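Local atomic coordinates of putative sulfatase yidJ (Bacteroides fragilis, PDB entry 2QZU), a protein that probably hydrolyses sulfate esters as a metal-dependent arylsulfatase of the sulfatase family, within the alkaline phosphatase clan. Residues N29-M34 with G291-A296; G86-G91 with F358-P363; K243-D248 with C282-D287; M338-P343 with N386-G391. One frame throughout, in Å; residues are numbered along the deposited sequence.

Interaction 1. Residues N29-M34 with G291-A296; sequences NLVFIM and GRIIEA
I33 and I293 meet tip to tip across the interface between strand 29-35 and the long helix 267-299, and the contact between these two parts is wholly apolar. CD1 of I33 lies 4.1 Å from CD1 of I293 and equally far from its CG2, so one methyl of the strand residue sits against both branches of the helix residue. The torsions explain this reach: in I293 CG2 stands anti to the backbone N, while CG1 is anti to the carbonyl carbon (chi1 -62°), and the extended chi2 carries CD1 outward. A second, looser touch joins CG1 of V31 to CG2 of I293, at 4.3 Å. I293 is thus shared between two strand residues, V31 and I33, which lie two positions apart and therefore point to the same face of the sheet. Beta-branched valine and isoleucine suit such a strand, being bulky close to the backbone and at ease in extended conformation.

The backbones do not bond to each other; their closest CA atoms, those of V31 and I293, are 9.2 Å apart, the spacing of a helix laid on a sheet through its side chains. The polar backbone of V31 is used instead within the sheet, toward I307 of the neighbouring strand 306-311. I212 of helix 200-213 also packs on I293, so that helix borders the same interface.

This is the layered alpha/beta packing of the alkaline phosphatase clan, with a parallel strand at the centre of the sheet. With methyl groups alone in touch, the join depends on shape and the exclusion of water rather than on directional bonds.

Interaction 2. Residues G86-G91 with F358-P363; sequences GMYPIG and FADLYP
Y362 brings its side chain up to G86 from CB onward. Its CB lies 4.1 Å from CA of G86, and CG is about as near to the same atom. The approach tightens at CD2, which comes within 3.5 Å of N of G86; CE2, further along the same side of the ring, is 4.0 Å from that nitrogen. The ring meets the glycine obliquely. With CG anti to the backbone N of Y362 (chi1 -174°), the CD2 side of the ring is brought alongside the glycine backbone, and beyond it OH bonds to the carbonyl oxygen of R114 while the ring stacks edge-to-face with W116. Glycine suits position 86: it leaves helix 76-85 with positive phi, and its bare CA lets the Y362 ring pack directly against the backbone.

The contact joins the end of that helix and the turn into helix 89-92 to the start of helix 361-368, in the alpha/beta domain of the sulfatase family; the predicted formylglycine site, S76, is unmodified here and lies at the other end of helix 76-85.

A second link is made by water. OH of Y88 donates to a water 2.8 Å away, which in turn donates to OD1 of D360 at 2.6 Å. The two groups themselves stay 4.2 Å apart, OH of Y88 from OD1 of D360, with ring and carboxylate planes 80° apart. OD2 of D360 is held by NE2 of Q399 and N of A357, and OD1 accepts from N of F382 as well as from the water, which probably limits the carboxylate's rotation.

Interaction 3. Residues K243-D248 with C282-D287; sequences KEIYKD and CITGVD
T284 offers two different branches to two neighbours, Y246 and I245, and has more surface buried here than either of them. Its hydroxyl is the polar branch: OH of Y246 donates to OG1 of T284 in a short bond of 2.6 Å. OG1 lies at the edge of the tyrosine ring, in its plane, as suits a phenol hydrogen bond. Its methyl is the apolar branch, with CG2 meeting CD1 of I245 tip to tip at 3.8 Å. The split follows from one torsion: at chi1 -66° the methyl stands anti to the backbone N, leaving OG1 beside that nitrogen and turned to the phenol. Threonine suits the place because it can serve a hydroxyl and a hydrocarbon at once.

The two partners belong to a type I turn, E244 to K247, at the C-terminal side of the short helix that begins at residue 240, and they rest on the long helix 267-299 of the sulfatase alpha/beta domain. I245 and Y246, adjacent in the turn, both point toward that helix. I245 also lays CG2 over one face of the Y246 ring, 3.9 Å above its plane and offset toward the rim, which probably limits movement of the ring.

Both hydroxyls have a further partner in K52: its backbone N bonds to OH of Y246 and its O to OG1 of T284. Tyrosine suits the buried site, since its long flat ring brings a hydroxyl from the turn to the helix, where that hydroxyl both accepts from K52 and donates to T284.

Interaction 4. Residues M338-P343 with N386-G391; sequences MILSWP and NEVLTG
L340 and V388 open the contact from the strand side, with CD1 of L340 4.1 Å from CG1 of V388 and the two side chains crossing at about a right angle. L340 has CG anti to the backbone N (chi1 -170°), which carries its isobutyl end out from strand 338-341 toward helix 385-390. On the helix, V388 also turns CG1 anti to its own N, which brings a methyl of each residue to the interface. A leucine is long enough to bridge from strand to helix, and the compact valine fits a helix surface that lies close: the CA atoms of L340 and V388 are 8.9 Å apart.

Two residues on, past the end of the strand, W342 points to the same side. Its six-membered ring meets CD2 of L389 obliquely, that methyl lying 3.8 Å from CZ3 and 4.0 Å from CE3. The broad indole suits this place: its six-membered ring offers hydrocarbon to the leucine, while NE1 makes a weak hydrogen bond to N305. L389 starts off from the helix at an angle to the strand, yet its end comes round to the tryptophan.

At the end of the helix, OG1 and N of T390 both bond to O of N386, from opposite faces of the carbonyl plane, and G391 then leaves the helix with positive phi, where glycine is at ease.

The contact lies between sheet and helices: strand 306-311 is alongside through I307, which packs on L340 and W342, while M368 of helix 361-368 touches W342, V388 and L389.

Two of the four contacts, interactions 1 and 4, reach the mixed sheet, through strands 29-35 and 338-341, which flank strand 306-311; their centres lie 16 Å apart. Interactions 1 and 3 share helix 267-299, with centres 20 Å apart and segments that adjoin in sequence. Interaction 2, placed by helix 361-368, touches interaction 1, where F32 packs on L361, and interaction 4, where M338 meets F358 and L361. Along the chain interaction 3 is nested within the loops closed by 1 and 2, interactions 1 and 2 cross, as do 2 and 4, and interaction 4 opens after interactions 1 and 3 have closed. Distant parts of the sequence are thus interlocked in a single layered domain.

Interaction 1. Residues N29-M34 with G291-A296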
loop_
_atom_site.group_PDB
_atom_site.type_symbol
_atom_site.label_atom_id
_atom_site.label_comp_id
_atom_site.label_asym_id
_atom_site.label_seq_id
_atom_site.Cartn_x
_atom_site.Cartn_y
_atom_site.Cartn_z
ATOM N N ASN A 29 -25.458 19.491 25.151
ATOM C CA ASN A 29 -25.290 18.439 24.156
ATOM C C ASN A 29 -23.801 18.152 24.120
ATOM O O ASN A 29 -23.010 18.874 24.724
ATOM C CB ASN A 29 -25.726 18.926 22.777
ATOM C CG ASN A 29 -27.145 19.433 22.765
ATOM O OD1 ASN A 29 -27.407 20.568 22.364
ATOM N ND2 ASN A 29 -28.071 18.598 23.212
ATOM N N LEU A 30 -23.421 17.103 23.405
ATOM C CA LEU A 30 -22.019 16.745 23.283
ATOM C C LEU A 30 -21.717 16.264 21.875
ATOM O O LEU A 30 -22.408 15.397 21.342
ATOM C CB LEU A 30 -21.652 15.630 24.274
ATOM C CG LEU A 30 -20.301 14.928 24.065
ATOM C CD1 LEU A 30 -19.147 15.892 24.334
ATOM C CD2 LEU A 30 -20.213 13.722 24.993
ATOM N N VAL A 31 -20.699 16.855 21.266
ATOM C CA VAL A 31 -20.259 16.440 19.945
ATOM C C VAL A 31 -18.788 16.108 20.159
ATOM O O VAL A 31 -17.942 16.990 20.293
ATOM C CB VAL A 31 -20.429 17.552 18.892
ATOM C CG1 VAL A 31 -19.811 17.106 17.566
ATOM C CG2 VAL A 31 -21.916 17.850 18.698
ATOM N N PHE A 32 -18.506 14.815 20.231
ATOM C CA PHE A 32 -17.160 14.327 20.477
ATOM C C PHE A 32 -16.536 13.918 19.154
ATOM O O PHE A 32 -16.933 12.917 18.546
ATOM C CB PHE A 32 -17.248 13.136 21.435
ATOM C CG PHE A 32 -15.928 12.689 21.995
ATOM C CD1 PHE A 32 -15.018 11.985 21.213
ATOM C CD2 PHE A 32 -15.623 12.925 23.332
ATOM C CE1 PHE A 32 -13.816 11.518 21.762
ATOM C CE2 PHE A 32 -14.433 12.466 23.887
ATOM C CZ PHE A 32 -13.529 11.758 23.102
ATOM N N ILE A 33 -15.571 14.706 18.702
ATOM C CA ILE A 33 -14.901 14.435 17.442
ATOM C C ILE A 33 -13.472 13.989 17.684
ATOM O O ILE A 33 -12.751 14.586 18.482
ATOM C CB ILE A 33 -14.867 15.691 16.547
ATOM C CG1 ILE A 33 -16.290 16.207 16.324
ATOM C CG2 ILE A 33 -14.217 15.355 15.202
ATOM C CD1 ILE A 33 -16.349 17.508 15.558
HETATM N N MSE A 34 -13.068 12.922 17.010
HETATM C CA MSE A 34 -11.705 12.446 17.149
HETATM C C MSE A 34 -11.211 11.941 15.809
HETATM O O MSE A 34 -11.984 11.457 14.985
HETATM C CB MSE A 34 -11.607 11.345 18.212
HETATM C CG MSE A 34 -12.381 10.079 17.918
HETATM SE SE MSE A 34 -12.137 8.765 19.335
HETATM C CE MSE A 34 -13.985 8.271 19.630
ATOM N N GLY A 291 -14.688 21.406 10.156
ATOM C CA GLY A 291 -15.281 22.712 9.923
ATOM C C GLY A 291 -16.724 22.597 9.459
ATOM O O GLY A 291 -17.574 23.410 9.832
ATOM N N ARG A 292 -17.006 21.587 8.642
ATOM C CA ARG A 292 -18.360 21.366 8.142
ATOM C C ARG A 292 -19.308 21.027 9.295
ATOM O O ARG A 292 -20.448 21.497 9.340
ATOM C CB ARG A 292 -18.367 20.222 7.128
ATOM C CG ARG A 292 -17.584 20.495 5.853
ATOM C CD ARG A 292 -17.594 19.253 4.973
ATOM N NE ARG A 292 -18.953 18.842 4.634
ATOM C CZ ARG A 292 -19.291 17.614 4.248
ATOM N NH1 ARG A 292 -18.368 16.664 4.157
ATOM N NH2 ARG A 292 -20.551 17.336 3.940
ATOM N N ILE A 293 -18.836 20.204 10.228
ATOM C CA ILE A 293 -19.652 19.815 11.379
ATOM C C ILE A 293 -19.936 21.015 12.278
ATOM O O ILE A 293 -21.071 21.218 12.724
ATOM C CB ILE A 293 -18.954 18.705 12.199
ATOM C CG1 ILE A 293 -18.777 17.456 11.328
ATOM C CG2 ILE A 293 -19.775 18.371 13.450
ATOM C CD1 ILE A 293 -17.920 16.365 11.972
ATOM N N ILE A 294 -18.909 21.817 12.542
ATOM C CA ILE A 294 -19.072 22.995 13.381
ATOM C C ILE A 294 -20.083 23.941 12.743
ATOM O O ILE A 294 -20.945 24.494 13.426
ATOM C CB ILE A 294 -17.734 23.746 13.562
ATOM C CG1 ILE A 294 -16.720 22.845 14.268
ATOM C CG2 ILE A 294 -17.956 25.027 14.357
ATOM C CD1 ILE A 294 -17.202 22.277 15.584
ATOM N N GLU A 295 -19.984 24.111 11.427
ATOM C CA GLU A 295 -20.897 24.995 10.708
ATOM C C GLU A 295 -22.341 24.522 10.844
ATOM O O GLU A 295 -23.256 25.335 10.959
ATOM C CB GLU A 295 -20.518 25.069 9.226
ATOM C CG GLU A 295 -21.352 26.058 8.428
ATOM C CD GLU A 295 -20.924 26.147 6.976
ATOM O OE1 GLU A 295 -19.742 26.459 6.721
ATOM O OE2 GLU A 295 -21.771 25.910 6.087
ATOM N N ALA A 296 -22.541 23.207 10.830
ATOM C CA ALA A 296 -23.881 22.644 10.969
ATOM C C ALA A 296 -24.418 22.967 12.358
ATOM O O ALA A 296 -25.595 23.303 12.518
ATOM C CB ALA A 296 -23.849 21.135 10.753
#

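Interaction 2. Residues G86-G91 with F358-P363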
loop_
_atom_site.group_PDB
_atom_site.type_symbol
_atom_site.label_atom_id
_atom_site.label_comp_id
_atom_site.label_asym_id
_atom_site.label_seq_id
_atom_site.Cartn_x
_atom_site.Cartn_y
_atom_site.Cartn_z
ATOM N N GLY A 86 -13.553 4.512 31.312
ATOM C CA GLY A 86 -13.012 5.367 32.354
ATOM C C GLY A 86 -12.102 4.574 33.283
ATOM O O GLY A 86 -11.808 5.003 34.400
HETATM N N MSE A 87 -11.655 3.410 32.819
HETATM C CA MSE A 87 -10.775 2.548 33.603
HETATM C C MSE A 87 -9.437 2.386 32.902
HETATM O O MSE A 87 -9.352 2.491 31.680
HETATM C CB MSE A 87 -11.405 1.164 33.793
HETATM C CG MSE A 87 -12.760 1.184 34.493
HETATM SE SE MSE A 87 -13.492 -0.601 34.742
HETATM C CE MSE A 87 -14.825 -0.604 33.343
ATOM N N TYR A 88 -8.385 2.133 33.670
ATOM C CA TYR A 88 -7.082 1.936 33.061
ATOM C C TYR A 88 -7.128 0.555 32.375
ATOM O O TYR A 88 -8.040 -0.228 32.633
ATOM C CB TYR A 88 -6.007 2.136 34.137
ATOM C CG TYR A 88 -5.960 3.609 34.535
ATOM C CD1 TYR A 88 -5.468 4.571 33.646
ATOM C CD2 TYR A 88 -6.510 4.056 35.740
ATOM C CE1 TYR A 88 -5.532 5.935 33.940
ATOM C CE2 TYR A 88 -6.581 5.420 36.044
ATOM C CZ TYR A 88 -6.091 6.353 35.137
ATOM O OH TYR A 88 -6.179 7.703 35.416
ATOM N N PRO A 89 -6.163 0.240 31.489
ATOM C CA PRO A 89 -6.165 -1.044 30.770
ATOM C C PRO A 89 -6.515 -2.372 31.445
ATOM O O PRO A 89 -7.302 -3.143 30.893
ATOM C CB PRO A 89 -4.795 -1.068 30.083
ATOM C CG PRO A 89 -3.954 -0.193 30.934
ATOM C CD PRO A 89 -4.874 0.932 31.313
ATOM N N ILE A 90 -5.956 -2.656 32.612
ATOM C CA ILE A 90 -6.272 -3.920 33.270
ATOM C C ILE A 90 -7.770 -4.027 33.543
ATOM O O ILE A 90 -8.389 -5.064 33.283
ATOM C CB ILE A 90 -5.491 -4.076 34.591
ATOM C CG1 ILE A 90 -3.990 -3.931 34.321
ATOM C CG2 ILE A 90 -5.787 -5.439 35.212
ATOM C CD1 ILE A 90 -3.459 -4.888 33.261
ATOM N N GLY A 91 -8.349 -2.940 34.046
ATOM C CA GLY A 91 -9.770 -2.919 34.347
ATOM C C GLY A 91 -10.676 -2.870 33.132
ATOM O O GLY A 91 -11.741 -3.485 33.123
ATOM N N PHE A 358 -6.703 11.479 27.458
ATOM C CA PHE A 358 -7.801 10.979 26.640
ATOM C C PHE A 358 -8.817 10.242 27.518
ATOM O O PHE A 358 -10.024 10.442 27.386
ATOM C CB PHE A 358 -7.221 10.034 25.578
ATOM C CG PHE A 358 -8.213 9.546 24.555
ATOM C CD1 PHE A 358 -8.845 10.435 23.687
ATOM C CD2 PHE A 358 -8.449 8.179 24.404
ATOM C CE1 PHE A 358 -9.694 9.968 22.682
ATOM C CE2 PHE A 358 -9.293 7.701 23.404
ATOM C CZ PHE A 358 -9.916 8.597 22.539
ATOM N N ALA A 359 -8.318 9.415 28.435
ATOM C CA ALA A 359 -9.177 8.616 29.311
ATOM C C ALA A 359 -9.888 9.368 30.436
ATOM O O ALA A 359 -10.769 8.814 31.090
ATOM C CB ALA A 359 -8.374 7.460 29.897
ATOM N N ASP A 360 -9.506 10.617 30.674
ATOM C CA ASP A 360 -10.145 11.403 31.726
ATOM C C ASP A 360 -11.458 12.015 31.259
ATOM O O ASP A 360 -12.217 12.551 32.068
ATOM C CB ASP A 360 -9.222 12.531 32.198
ATOM C CG ASP A 360 -7.926 12.017 32.782
ATOM O OD1 ASP A 360 -7.942 10.928 33.403
ATOM O OD2 ASP A 360 -6.895 12.711 32.635
ATOM N N LEU A 361 -11.734 11.931 29.961
ATOM C CA LEU A 361 -12.950 12.532 29.425
ATOM C C LEU A 361 -14.271 11.960 29.945
ATOM O O LEU A 361 -15.268 12.679 30.000
ATOM C CB LEU A 361 -12.912 12.511 27.890
ATOM C CG LEU A 361 -11.857 13.466 27.311
ATOM C CD1 LEU A 361 -11.756 13.283 25.804
ATOM C CD2 LEU A 361 -12.223 14.908 27.646
ATOM N N TYR A 362 -14.282 10.688 30.342
ATOM C CA TYR A 362 -15.498 10.061 30.872
ATOM C C TYR A 362 -15.977 10.833 32.119
ATOM O O TYR A 362 -17.034 11.469 32.087
ATOM C CB TYR A 362 -15.211 8.583 31.201
ATOM C CG TYR A 362 -16.381 7.715 31.641
ATOM C CD1 TYR A 362 -17.317 8.166 32.576
ATOM C CD2 TYR A 362 -16.473 6.389 31.211
ATOM C CE1 TYR A 362 -18.309 7.314 33.072
ATOM C CE2 TYR A 362 -17.450 5.535 31.700
ATOM C CZ TYR A 362 -18.367 5.997 32.629
ATOM O OH TYR A 362 -19.330 5.141 33.109
ATOM N N PRO A 363 -15.203 10.811 33.223
ATOM C CA PRO A 363 -15.689 11.557 34.392
ATOM C C PRO A 363 -15.724 13.075 34.192
ATOM O O PRO A 363 -16.636 13.749 34.674
ATOM C CB PRO A 363 -14.719 11.140 35.496
ATOM C CG PRO A 363 -13.441 10.940 34.750
ATOM C CD PRO A 363 -13.893 10.191 33.505
HETATM O O HOH W 1 -5.876 9.436 33.293
#

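Interaction 3. Residues K243-D248 with C282-D287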
loop_
_atom_site.group_PDB
_atom_site.type_symbol
_atom_site.label_atom_id
_atom_site.label_comp_id
_atom_site.label_asym_id
_atom_site.label_seq_id
_atom_site.Cartn_x
_atom_site.Cartn_y
_atom_site.Cartn_z
ATOM N N LYS A 243 -3.375 17.326 -0.953
ATOM C CA LYS A 243 -1.960 17.074 -1.198
ATOM C C LYS A 243 -1.323 18.289 -1.873
ATOM O O LYS A 243 -0.180 18.644 -1.582
ATOM C CB LYS A 243 -1.771 15.835 -2.087
ATOM C CG LYS A 243 -2.190 14.515 -1.451
ATOM C CD LYS A 243 -1.855 13.339 -2.373
ATOM C CE LYS A 243 -2.263 12.004 -1.777
ATOM N NZ LYS A 243 -1.894 10.866 -2.674
ATOM N N GLU A 244 -2.076 18.926 -2.769
ATOM C CA GLU A 244 -1.598 20.102 -3.498
ATOM C C GLU A 244 -1.134 21.212 -2.563
ATOM O O GLU A 244 -0.231 21.976 -2.894
ATOM C CB GLU A 244 -2.704 20.661 -4.401
ATOM C CG GLU A 244 -2.442 20.516 -5.891
ATOM C CD GLU A 244 -3.157 19.325 -6.500
ATOM O OE1 GLU A 244 -4.407 19.314 -6.488
ATOM O OE2 GLU A 244 -2.471 18.403 -6.991
ATOM N N ILE A 245 -1.767 21.304 -1.400
ATOM C CA ILE A 245 -1.429 22.329 -0.424
ATOM C C ILE A 245 0.005 22.212 0.088
ATOM O O ILE A 245 0.616 23.212 0.463
ATOM C CB ILE A 245 -2.412 22.272 0.773
ATOM C CG1 ILE A 245 -3.826 22.616 0.290
ATOM C CG2 ILE A 245 -1.976 23.239 1.873
ATOM C CD1 ILE A 245 -4.900 22.403 1.335
ATOM N N TYR A 246 0.544 20.996 0.087
ATOM C CA TYR A 246 1.900 20.763 0.579
ATOM C C TYR A 246 2.915 20.381 -0.499
ATOM O O TYR A 246 4.002 19.891 -0.187
ATOM C CB TYR A 246 1.855 19.682 1.661
ATOM C CG TYR A 246 1.004 20.089 2.841
ATOM C CD1 TYR A 246 1.502 20.952 3.815
ATOM C CD2 TYR A 246 -0.322 19.665 2.950
ATOM C CE1 TYR A 246 0.704 21.389 4.869
ATOM C CE2 TYR A 246 -1.135 20.097 4.002
ATOM C CZ TYR A 246 -0.611 20.960 4.954
ATOM O OH TYR A 246 -1.400 21.407 5.983
ATOM N N LYS A 247 2.565 20.619 -1.758
ATOM C CA LYS A 247 3.448 20.289 -2.869
ATOM C C LYS A 247 4.785 21.024 -2.801
ATOM O O LYS A 247 5.790 20.534 -3.313
ATOM C CB LYS A 247 2.766 20.603 -4.205
ATOM C CG LYS A 247 2.481 22.079 -4.435
ATOM C CD LYS A 247 1.907 22.319 -5.824
ATOM C CE LYS A 247 1.629 23.795 -6.061
ATOM N NZ LYS A 247 1.106 24.055 -7.432
ATOM N N ASP A 248 4.796 22.196 -2.168
ATOM C CA ASP A 248 6.023 22.984 -2.056
ATOM C C ASP A 248 6.612 22.979 -0.648
ATOM O O ASP A 248 7.538 23.736 -0.357
ATOM C CB ASP A 248 5.770 24.433 -2.487
ATOM C CG ASP A 248 5.235 24.538 -3.903
ATOM O OD1 ASP A 248 5.844 23.947 -4.819
ATOM O OD2 ASP A 248 4.206 25.219 -4.100
ATOM N N CYS A 282 -3.682 14.840 5.100
ATOM C CA CYS A 282 -4.782 14.169 5.784
ATOM C C CYS A 282 -5.349 15.058 6.873
ATOM O O CYS A 282 -6.563 15.183 7.009
ATOM C CB CYS A 282 -4.311 12.852 6.409
ATOM S SG CYS A 282 -4.085 11.482 5.238
ATOM N N ILE A 283 -4.461 15.668 7.652
ATOM C CA ILE A 283 -4.881 16.544 8.732
ATOM C C ILE A 283 -5.676 17.733 8.212
ATOM O O ILE A 283 -6.722 18.070 8.761
ATOM C CB ILE A 283 -3.668 17.025 9.545
ATOM C CG1 ILE A 283 -3.150 15.865 10.398
ATOM C CG2 ILE A 283 -4.051 18.220 10.406
ATOM C CD1 ILE A 283 -1.925 16.190 11.242
ATOM N N THR A 284 -5.189 18.363 7.149
ATOM C CA THR A 284 -5.900 19.500 6.588
ATOM C C THR A 284 -7.269 19.064 6.068
ATOM O O THR A 284 -8.251 19.792 6.205
ATOM C CB THR A 284 -5.069 20.159 5.472
ATOM O OG1 THR A 284 -3.892 20.734 6.053
ATOM C CG2 THR A 284 -5.865 21.261 4.782
ATOM N N GLY A 285 -7.335 17.861 5.501
ATOM C CA GLY A 285 -8.600 17.347 5.005
ATOM C C GLY A 285 -9.543 17.080 6.168
ATOM O O GLY A 285 -10.734 17.385 6.108
ATOM N N VAL A 286 -9.008 16.498 7.235
ATOM C CA VAL A 286 -9.816 16.221 8.417
ATOM C C VAL A 286 -10.331 17.558 8.954
ATOM O O VAL A 286 -11.506 17.692 9.292
ATOM C CB VAL A 286 -8.983 15.492 9.503
ATOM C CG1 VAL A 286 -9.657 15.607 10.863
ATOM C CG2 VAL A 286 -8.839 14.016 9.132
ATOM N N ASP A 287 -9.441 18.545 9.001
ATOM C CA ASP A 287 -9.773 19.880 9.490
ATOM C C ASP A 287 -10.970 20.477 8.752
ATOM O O ASP A 287 -11.893 21.009 9.370
ATOM C CB ASP A 287 -8.561 20.803 9.327
ATOM C CG ASP A 287 -8.810 22.201 9.868
ATOM O OD1 ASP A 287 -8.767 22.381 11.104
ATOM O OD2 ASP A 287 -9.052 23.116 9.053
#

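Interaction 4. Residues M338-P343 with N386-G391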
loop_
_atom_site.group_PDB
_atom_site.type_symbol
_atom_site.label_atom_id
_atom_site.label_comp_id
_atom_site.label_asym_id
_atom_site.label_seq_id
_atom_site.Cartn_x
_atom_site.Cartn_y
_atom_site.Cartn_z
HETATM N N MSE A 338 -6.331 18.305 21.908
HETATM C CA MSE A 338 -7.418 18.318 22.871
HETATM C C MSE A 338 -7.962 19.735 22.890
HETATM O O MSE A 338 -7.479 20.591 23.633
HETATM C CB MSE A 338 -6.889 17.927 24.256
HETATM C CG MSE A 338 -7.912 17.910 25.371
HETATM SE SE MSE A 338 -9.142 16.425 25.270
HETATM C CE MSE A 338 -7.939 14.972 25.776
ATOM N N ILE A 339 -8.950 19.973 22.035
ATOM C CA ILE A 339 -9.598 21.272 21.914
ATOM C C ILE A 339 -11.040 21.107 22.372
ATOM O O ILE A 339 -11.730 20.180 21.949
ATOM C CB ILE A 339 -9.590 21.761 20.449
ATOM C CG1 ILE A 339 -8.151 21.901 19.951
ATOM C CG2 ILE A 339 -10.315 23.100 20.339
ATOM C CD1 ILE A 339 -8.047 22.232 18.482
ATOM N N LEU A 340 -11.496 22.007 23.234
ATOM C CA LEU A 340 -12.855 21.928 23.744
ATOM C C LEU A 340 -13.523 23.299 23.748
ATOM O O LEU A 340 -12.903 24.307 24.094
ATOM C CB LEU A 340 -12.833 21.341 25.160
ATOM C CG LEU A 340 -14.139 20.926 25.846
ATOM C CD1 LEU A 340 -13.817 19.954 26.968
ATOM C CD2 LEU A 340 -14.875 22.146 26.383
ATOM N N SER A 341 -14.786 23.331 23.341
ATOM C CA SER A 341 -15.536 24.573 23.327
ATOM C C SER A 341 -16.918 24.342 23.919
ATOM O O SER A 341 -17.485 23.257 23.808
ATOM C CB SER A 341 -15.673 25.119 21.900
ATOM O OG SER A 341 -16.499 24.289 21.103
ATOM N N TRP A 342 -17.438 25.379 24.565
ATOM C CA TRP A 342 -18.762 25.369 25.176
ATOM C C TRP A 342 -18.998 26.839 25.506
ATOM O O TRP A 342 -18.886 27.260 26.659
ATOM C CB TRP A 342 -18.778 24.522 26.456
ATOM C CG TRP A 342 -20.159 24.389 27.058
ATOM C CD1 TRP A 342 -21.347 24.722 26.469
ATOM C CD2 TRP A 342 -20.487 23.882 28.359
ATOM N NE1 TRP A 342 -22.395 24.456 27.322
ATOM C CE2 TRP A 342 -21.894 23.939 28.489
ATOM C CE3 TRP A 342 -19.728 23.383 29.429
ATOM C CZ2 TRP A 342 -22.560 23.516 29.646
ATOM C CZ3 TRP A 342 -20.392 22.961 30.579
ATOM C CH2 TRP A 342 -21.795 23.031 30.677
ATOM N N PRO A 343 -19.312 27.642 24.476
ATOM C CA PRO A 343 -19.559 29.080 24.600
ATOM C C PRO A 343 -20.424 29.508 25.783
ATOM O O PRO A 343 -20.090 30.459 26.484
ATOM C CB PRO A 343 -20.190 29.433 23.259
ATOM C CG PRO A 343 -19.491 28.504 22.321
ATOM C CD PRO A 343 -19.533 27.196 23.088
ATOM N N ASN A 386 -13.657 20.724 36.989
ATOM C CA ASN A 386 -13.443 22.055 37.546
ATOM C C ASN A 386 -12.280 22.756 36.855
ATOM O O ASN A 386 -12.371 23.936 36.499
ATOM C CB ASN A 386 -13.179 21.970 39.051
ATOM C CG ASN A 386 -13.036 23.337 39.685
ATOM O OD1 ASN A 386 -11.937 23.758 40.049
ATOM N ND2 ASN A 386 -14.150 24.051 39.801
ATOM N N GLU A 387 -11.186 22.020 36.672
ATOM C CA GLU A 387 -9.999 22.544 36.010
ATOM C C GLU A 387 -10.336 22.991 34.585
ATOM O O GLU A 387 -9.924 24.063 34.147
ATOM C CB GLU A 387 -8.904 21.473 35.958
ATOM C CG GLU A 387 -8.238 21.121 37.289
ATOM C CD GLU A 387 -9.152 20.395 38.264
ATOM O OE1 GLU A 387 -10.084 19.690 37.823
ATOM O OE2 GLU A 387 -8.919 20.514 39.487
ATOM N N VAL A 388 -11.085 22.165 33.861
ATOM C CA VAL A 388 -11.457 22.496 32.493
ATOM C C VAL A 388 -12.356 23.732 32.429
ATOM O O VAL A 388 -12.125 24.635 31.628
ATOM C CB VAL A 388 -12.179 21.306 31.811
ATOM C CG1 VAL A 388 -12.714 21.727 30.453
ATOM C CG2 VAL A 388 -11.210 20.139 31.651
ATOM N N LEU A 389 -13.368 23.774 33.290
ATOM C CA LEU A 389 -14.305 24.893 33.309
ATOM C C LEU A 389 -13.705 26.230 33.740
ATOM O O LEU A 389 -13.926 27.254 33.093
ATOM C CB LEU A 389 -15.486 24.567 34.228
ATOM C CG LEU A 389 -16.457 23.464 33.799
ATOM C CD1 LEU A 389 -17.396 23.150 34.958
ATOM C CD2 LEU A 389 -17.246 23.908 32.574
ATOM N N THR A 390 -12.940 26.217 34.825
ATOM C CA THR A 390 -12.357 27.443 35.360
ATOM C C THR A 390 -10.966 27.785 34.852
ATOM O O THR A 390 -10.587 28.956 34.806
ATOM C CB THR A 390 -12.283 27.388 36.897
ATOM O OG1 THR A 390 -11.398 26.332 37.292
ATOM C CG2 THR A 390 -13.662 27.137 37.492
ATOM N N GLY A 391 -10.204 26.769 34.471
ATOM C CA GLY A 391 -8.854 27.016 34.009
ATOM C C GLY A 391 -7.906 26.930 35.190
ATOM O O GLY A 391 -6.708 27.180 35.059
#